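PDB 4EV0: cyclic AMP receptor protein from Thermus thermophilus, which binds cyclic AMP and, as a homodimer with winged helix-turn-helix domains, activates transcription from six promoters in a cAMP-dependent manner. Local coordinates for residues L17-F22 against E96-F101; Y148-L153 against H167-L172. All coordinates share one frame; numbering follows the deposited sequence.

Contact 1 (L17-F22 against E96-F101); sequences LALSYF and ELLALF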
loop_
_atom_site.group_PDB
_atom_site.type_symbol
_atom_site.label_atom_id
_atom_site.label_comp_id
_atom_site.label_asym_id
_atom_site.label_seq_id
_atom_site.Cartn_x
_atom_site.Cartn_y
_atom_site.Cartn_z
ATOM N N LEU B 17 -19.855 -18.777 -21.846
ATOM C CA LEU B 17 -18.978 -19.925 -21.690
ATOM C C LEU B 17 -18.330 -19.936 -20.306
ATOM O O LEU B 17 -18.356 -20.945 -19.605
ATOM C CB LEU B 17 -17.911 -19.885 -22.794
ATOM C CG LEU B 17 -16.959 -21.042 -23.105
ATOM C CD1 LEU B 17 -16.342 -20.811 -24.483
ATOM C CD2 LEU B 17 -15.852 -21.165 -22.070
ATOM N N ALA B 18 -17.750 -18.805 -19.921
ATOM C CA ALA B 18 -17.077 -18.691 -18.629
ATOM C C ALA B 18 -18.029 -18.919 -17.440
ATOM O O ALA B 18 -17.711 -19.666 -16.512
ATOM C CB ALA B 18 -16.359 -17.344 -18.518
ATOM N N LEU B 19 -19.208 -18.305 -17.489
ATOM C CA LEU B 19 -20.182 -18.417 -16.405
ATOM C C LEU B 19 -20.635 -19.851 -16.119
ATOM O O LEU B 19 -21.130 -20.139 -15.024
ATOM C CB LEU B 19 -21.397 -17.538 -16.702
ATOM C CG LEU B 19 -21.110 -16.052 -16.490
ATOM C CD1 LEU B 19 -22.285 -15.198 -16.928
ATOM C CD2 LEU B 19 -20.775 -15.811 -15.027
ATOM N N SER B 20 -20.458 -20.746 -17.096
ATOM C CA SER B 20 -20.963 -22.119 -16.988
ATOM C C SER B 20 -20.115 -22.986 -16.059
ATOM O O SER B 20 -20.528 -24.089 -15.680
ATOM C CB SER B 20 -21.094 -22.776 -18.371
ATOM O OG SER B 20 -19.831 -23.116 -18.930
ATOM N N TYR B 21 -18.929 -22.483 -15.701
ATOM C CA TYR B 21 -18.043 -23.184 -14.770
ATOM C C TYR B 21 -18.377 -22.883 -13.287
ATOM O O TYR B 21 -17.852 -23.521 -12.367
ATOM C CB TYR B 21 -16.586 -22.837 -15.081
ATOM C CG TYR B 21 -16.047 -23.437 -16.367
ATOM C CD1 TYR B 21 -16.372 -22.895 -17.609
ATOM C CD2 TYR B 21 -15.178 -24.521 -16.338
ATOM C CE1 TYR B 21 -15.867 -23.438 -18.787
ATOM C CE2 TYR B 21 -14.668 -25.069 -17.510
ATOM C CZ TYR B 21 -15.018 -24.524 -18.728
ATOM O OH TYR B 21 -14.513 -25.072 -19.891
ATOM N N PHE B 22 -19.261 -21.911 -13.074
ATOM C CA PHE B 22 -19.571 -21.416 -11.736
ATOM C C PHE B 22 -20.678 -22.227 -11.038
ATOM O O PHE B 22 -21.464 -22.930 -11.682
ATOM C CB PHE B 22 -19.978 -19.949 -11.806
ATOM C CG PHE B 22 -18.833 -19.016 -11.996
ATOM C CD1 PHE B 22 -18.158 -18.958 -13.206
ATOM C CD2 PHE B 22 -18.431 -18.174 -10.969
ATOM C CE1 PHE B 22 -17.085 -18.076 -13.377
ATOM C CE2 PHE B 22 -17.372 -17.305 -11.139
ATOM C CZ PHE B 22 -16.705 -17.257 -12.342
ATOM N N GLU B 96 -26.325 -13.453 -3.258
ATOM C CA GLU B 96 -26.082 -14.553 -4.176
ATOM C C GLU B 96 -24.666 -14.470 -4.713
ATOM O O GLU B 96 -24.249 -13.452 -5.266
ATOM C CB GLU B 96 -27.086 -14.550 -5.321
ATOM C CG GLU B 96 -28.458 -15.052 -4.923
ATOM C CD GLU B 96 -29.389 -15.168 -6.107
ATOM O OE1 GLU B 96 -29.885 -16.288 -6.367
ATOM O OE2 GLU B 96 -29.620 -14.137 -6.777
ATOM N N LEU B 97 -23.936 -15.562 -4.529
ATOM C CA LEU B 97 -22.550 -15.666 -4.950
ATOM C C LEU B 97 -22.395 -16.697 -6.049
ATOM O O LEU B 97 -22.956 -17.796 -5.963
ATOM C CB LEU B 97 -21.673 -16.065 -3.760
ATOM C CG LEU B 97 -21.573 -15.040 -2.622
ATOM C CD1 LEU B 97 -20.631 -15.535 -1.542
ATOM C CD2 LEU B 97 -21.118 -13.675 -3.146
ATOM N N LEU B 98 -21.643 -16.352 -7.088
ATOM C CA LEU B 98 -21.251 -17.333 -8.087
ATOM C C LEU B 98 -19.831 -17.772 -7.773
ATOM O O LEU B 98 -18.896 -16.968 -7.828
ATOM C CB LEU B 98 -21.351 -16.756 -9.496
ATOM C CG LEU B 98 -22.751 -16.535 -10.065
ATOM C CD1 LEU B 98 -22.668 -15.727 -11.344
ATOM C CD2 LEU B 98 -23.476 -17.863 -10.310
ATOM N N ALA B 99 -19.674 -19.045 -7.421
ATOM C CA ALA B 99 -18.390 -19.562 -6.960
ATOM C C ALA B 99 -17.648 -20.328 -8.044
ATOM O O ALA B 99 -18.238 -21.128 -8.789
ATOM C CB ALA B 99 -18.584 -20.440 -5.748
ATOM N N LEU B 100 -16.346 -20.094 -8.128
ATOM C CA LEU B 100 -15.533 -20.850 -9.065
ATOM C C LEU B 100 -14.435 -21.602 -8.323
ATOM O O LEU B 100 -13.544 -21.001 -7.721
ATOM C CB LEU B 100 -14.955 -19.914 -10.117
ATOM C CG LEU B 100 -13.925 -20.513 -11.062
ATOM C CD1 LEU B 100 -14.559 -21.616 -11.899
ATOM C CD2 LEU B 100 -13.348 -19.399 -11.922
ATOM N N PHE B 101 -14.515 -22.924 -8.345
ATOM C CA PHE B 101 -13.556 -23.733 -7.608
ATOM C C PHE B 101 -12.257 -23.871 -8.373
ATOM O O PHE B 101 -12.191 -23.525 -9.550
ATOM C CB PHE B 101 -14.177 -25.061 -7.184
ATOM C CG PHE B 101 -15.180 -24.895 -6.085
ATOM C CD1 PHE B 101 -16.465 -24.444 -6.361
ATOM C CD2 PHE B 101 -14.827 -25.118 -4.764
ATOM C CE1 PHE B 101 -17.397 -24.249 -5.336
ATOM C CE2 PHE B 101 -15.757 -24.925 -3.735
ATOM C CZ PHE B 101 -17.039 -24.491 -4.027
HETATM O O HOH W 1 -16.905 -24.025 -10.135
#
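F22, closing the type I turn from L19 to F22, lays its ring across L98 and L100 of strand 95-101. Its CB sits 3.7 Å from the A99 carbonyl oxygen, which also receives a CA-H...O contact from F22 CA at 3.2 Å. A chi1 of -76° sets CG beside the backbone N, and the ring reaches over L98 with its CD2 side: CD2 lies 3.6 Å from L98 CB, and the L98 carbonyl oxygen stands at the ring edge. Farther out, CE2 and CZ bring one face over L100 CB, a CH-pi contact of 3.9 Å from that carbon to the ring centroid, while CZ also meets L100 CD2. Beside the ring, Y21 CB packs on L100 CD1, and the side chains of L19 and L98 cross at about a right angle, CD2 of the first near CD1 of the second. A water accepts from F101 N at 3.2 Å. Cut back to alanine, F22 would no longer cover L98 CB and L100 CB, which is likely to open a gap between turn and strand. The chemistry is thus that of an apolar seam, with the A99 carbonyl oxygen at its margin, by which the N-terminal helix and its turn pack onto the cyclic nucleotide-binding beta-roll.

Contact 2 (Y148-L153 against H167-L172); sequences YALLKL and HELAAL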
loop_
_atom_site.group_PDB
_atom_site.type_symbol
_atom_site.label_atom_id
_atom_site.label_comp_id
_atom_site.label_asym_id
_atom_site.label_seq_id
_atom_site.Cartn_x
_atom_site.Cartn_y
_atom_site.Cartn_z
ATOM N N TYR B 148 5.525 22.468 11.809
ATOM C CA TYR B 148 6.622 22.020 12.669
ATOM C C TYR B 148 7.969 22.056 11.954
ATOM O O TYR B 148 8.977 22.462 12.540
ATOM C CB TYR B 148 6.347 20.600 13.132
ATOM C CG TYR B 148 7.416 19.962 14.005
ATOM C CD1 TYR B 148 7.675 20.437 15.291
ATOM C CD2 TYR B 148 8.131 18.847 13.554
ATOM C CE1 TYR B 148 8.631 19.834 16.100
ATOM C CE2 TYR B 148 9.081 18.235 14.351
ATOM C CZ TYR B 148 9.326 18.725 15.625
ATOM O OH TYR B 148 10.277 18.104 16.415
ATOM N N ALA B 149 7.988 21.615 10.697
ATOM C CA ALA B 149 9.185 21.716 9.875
ATOM C C ALA B 149 9.706 23.170 9.808
ATOM O O ALA B 149 10.900 23.433 9.990
ATOM C CB ALA B 149 8.905 21.184 8.467
ATOM N N LEU B 150 8.801 24.105 9.530
ATOM C CA LEU B 150 9.127 25.525 9.483
ATOM C C LEU B 150 9.626 26.001 10.848
ATOM O O LEU B 150 10.593 26.758 10.943
ATOM C CB LEU B 150 7.880 26.315 9.097
ATOM C CG LEU B 150 7.450 26.239 7.639
ATOM C CD1 LEU B 150 6.098 26.927 7.423
ATOM C CD2 LEU B 150 8.540 26.849 6.773
ATOM N N LEU B 151 8.944 25.556 11.897
ATOM C CA LEU B 151 9.368 25.829 13.263
ATOM C C LEU B 151 10.831 25.423 13.449
ATOM O O LEU B 151 11.632 26.182 14.004
ATOM C CB LEU B 151 8.496 25.043 14.228
ATOM C CG LEU B 151 8.135 25.676 15.554
ATOM C CD1 LEU B 151 7.011 24.858 16.145
ATOM C CD2 LEU B 151 9.335 25.706 16.495
ATOM N N LYS B 152 11.171 24.231 12.954
ATOM C CA LYS B 152 12.525 23.706 13.067
ATOM C C LYS B 152 13.583 24.633 12.450
ATOM O O LYS B 152 14.706 24.733 12.952
ATOM C CB LYS B 152 12.612 22.298 12.465
ATOM C CG LYS B 152 12.552 21.199 13.519
ATOM C CD LYS B 152 11.954 19.902 12.992
ATOM C CE LYS B 152 13.025 19.035 12.369
ATOM N NZ LYS B 152 12.498 17.682 12.056
ATOM N N LEU B 153 13.223 25.298 11.356
ATOM C CA LEU B 153 14.114 26.258 10.704
ATOM C C LEU B 153 14.199 27.538 11.524
ATOM O O LEU B 153 15.265 28.107 11.679
ATOM C CB LEU B 153 13.626 26.592 9.293
ATOM C CG LEU B 153 13.573 25.455 8.265
ATOM C CD1 LEU B 153 12.950 25.946 6.965
ATOM C CD2 LEU B 153 14.956 24.863 8.002
ATOM N N HIS B 167 10.291 21.248 -2.021
ATOM C CA HIS B 167 10.728 19.854 -1.921
ATOM C C HIS B 167 11.665 19.607 -0.736
ATOM O O HIS B 167 11.624 18.533 -0.130
ATOM C CB HIS B 167 11.295 19.308 -3.251
ATOM C CG HIS B 167 12.643 19.853 -3.626
ATOM N ND1 HIS B 167 13.800 19.519 -2.951
ATOM C CD2 HIS B 167 13.022 20.682 -4.627
ATOM C CE1 HIS B 167 14.826 20.141 -3.506
ATOM N NE2 HIS B 167 14.381 20.851 -4.525
ATOM N N GLU B 168 12.480 20.595 -0.382
ATOM C CA GLU B 168 13.387 20.443 0.754
ATOM C C GLU B 168 12.590 20.490 2.056
ATOM O O GLU B 168 12.932 19.854 3.060
ATOM C CB GLU B 168 14.456 21.544 0.753
ATOM C CG GLU B 168 15.075 21.822 -0.612
ATOM C CD GLU B 168 16.170 22.892 -0.552
ATOM O OE1 GLU B 168 15.910 24.045 -0.971
ATOM O OE2 GLU B 168 17.295 22.577 -0.088
ATOM N N LEU B 169 11.521 21.269 2.025
ATOM C CA LEU B 169 10.610 21.357 3.147
ATOM C C LEU B 169 9.800 20.050 3.260
ATOM O O LEU B 169 9.480 19.600 4.373
ATOM C CB LEU B 169 9.704 22.561 2.915
ATOM C CG LEU B 169 8.973 23.195 4.073
ATOM C CD1 LEU B 169 9.878 23.276 5.282
ATOM C CD2 LEU B 169 8.558 24.561 3.588
ATOM N N ALA B 170 9.485 19.440 2.116
ATOM C CA ALA B 170 8.748 18.181 2.109
ATOM C C ALA B 170 9.606 17.047 2.684
ATOM O O ALA B 170 9.121 16.180 3.426
ATOM C CB ALA B 170 8.261 17.836 0.692
ATOM N N ALA B 171 10.886 17.054 2.336
ATOM C CA ALA B 171 11.812 16.083 2.893
ATOM C C ALA B 171 11.914 16.295 4.401
ATOM O O ALA B 171 11.971 15.337 5.171
ATOM C CB ALA B 171 13.191 16.204 2.220
ATOM N N LEU B 172 11.936 17.552 4.815
ATOM C CA LEU B 172 11.999 17.872 6.235
ATOM C C LEU B 172 10.772 17.346 6.969
ATOM O O LEU B 172 10.908 16.660 7.977
ATOM C CB LEU B 172 12.135 19.382 6.449
ATOM C CG LEU B 172 13.206 19.871 7.429
ATOM C CD1 LEU B 172 12.600 20.697 8.562
ATOM C CD2 LEU B 172 14.011 18.705 7.991
#
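L169 and L172, one turn apart on helix 166-173, reach across to A149 on helix 139-154 and meet its methyl group with one branch each. CD1 of L172 is 3.7 Å from A149 CB, and CD1 of L169 is 3.9 Å from the same carbon. Because A149 is so short, the backbones can come close at this point: its CA and that of L172 are 6.0 Å apart, and L172 CD1 also rests 3.5 Å from the A149 carbonyl oxygen. The axes of the two helix segments approach to 9.7 Å and run nearly perpendicular, with 102° between their directions.

The two leucines then diverge. L169, its CG anti to the backbone N (chi1 -160°), turns its forked end toward L150, and these two side chains cross at about a right angle, CD2 against CD2 at 3.9 Å. The CD1 branch of L169 also has L153 CD1 nearby, at a looser 4.4 Å. L172 leans instead toward K152, whose chain bends at chi3 and passes obliquely, offering the methylene CE rather than its ammonium group to L172 CD1.

Around this pair the core of the domain closes in: L184 of helix 177-189 packs on L169, while L187 of that helix and L208 of helix 205-212 pack on L150. K152 also meets L215 of the second subunit, which places this flank beside the dimer partner. Helix 166-173 is the first helix of the predicted helix-turn-helix motif. Its grip on helix 139-154 is almost wholly one of methyl and methylene groups, with the A149 carbonyl oxygen against one of them, and the fit here probably depends on shape rather than on directional bonds.

How the contacts relate
Both contacts are partly buried apolar packing with no touching residue exposed: two of six are buried in contact 1 (A99, L100), three of six in contact 2 (A149, L150, L169). They serve different domains, their centres 54 Å apart on opposite sides of the chain's centre, and share no helix or strand. Contact 1 joins a helix and its turn to a strand of the cyclic nucleotide-binding domain, with strand carbonyl oxygens at and beside an aromatic ring. Contact 2 crosses two helices of the DNA-binding domain and relies almost wholly on aliphatic groups, with one helix carbonyl against a methyl. Its flank adjoins the second subunit, whereas no other chain of the assembly touches contact 1.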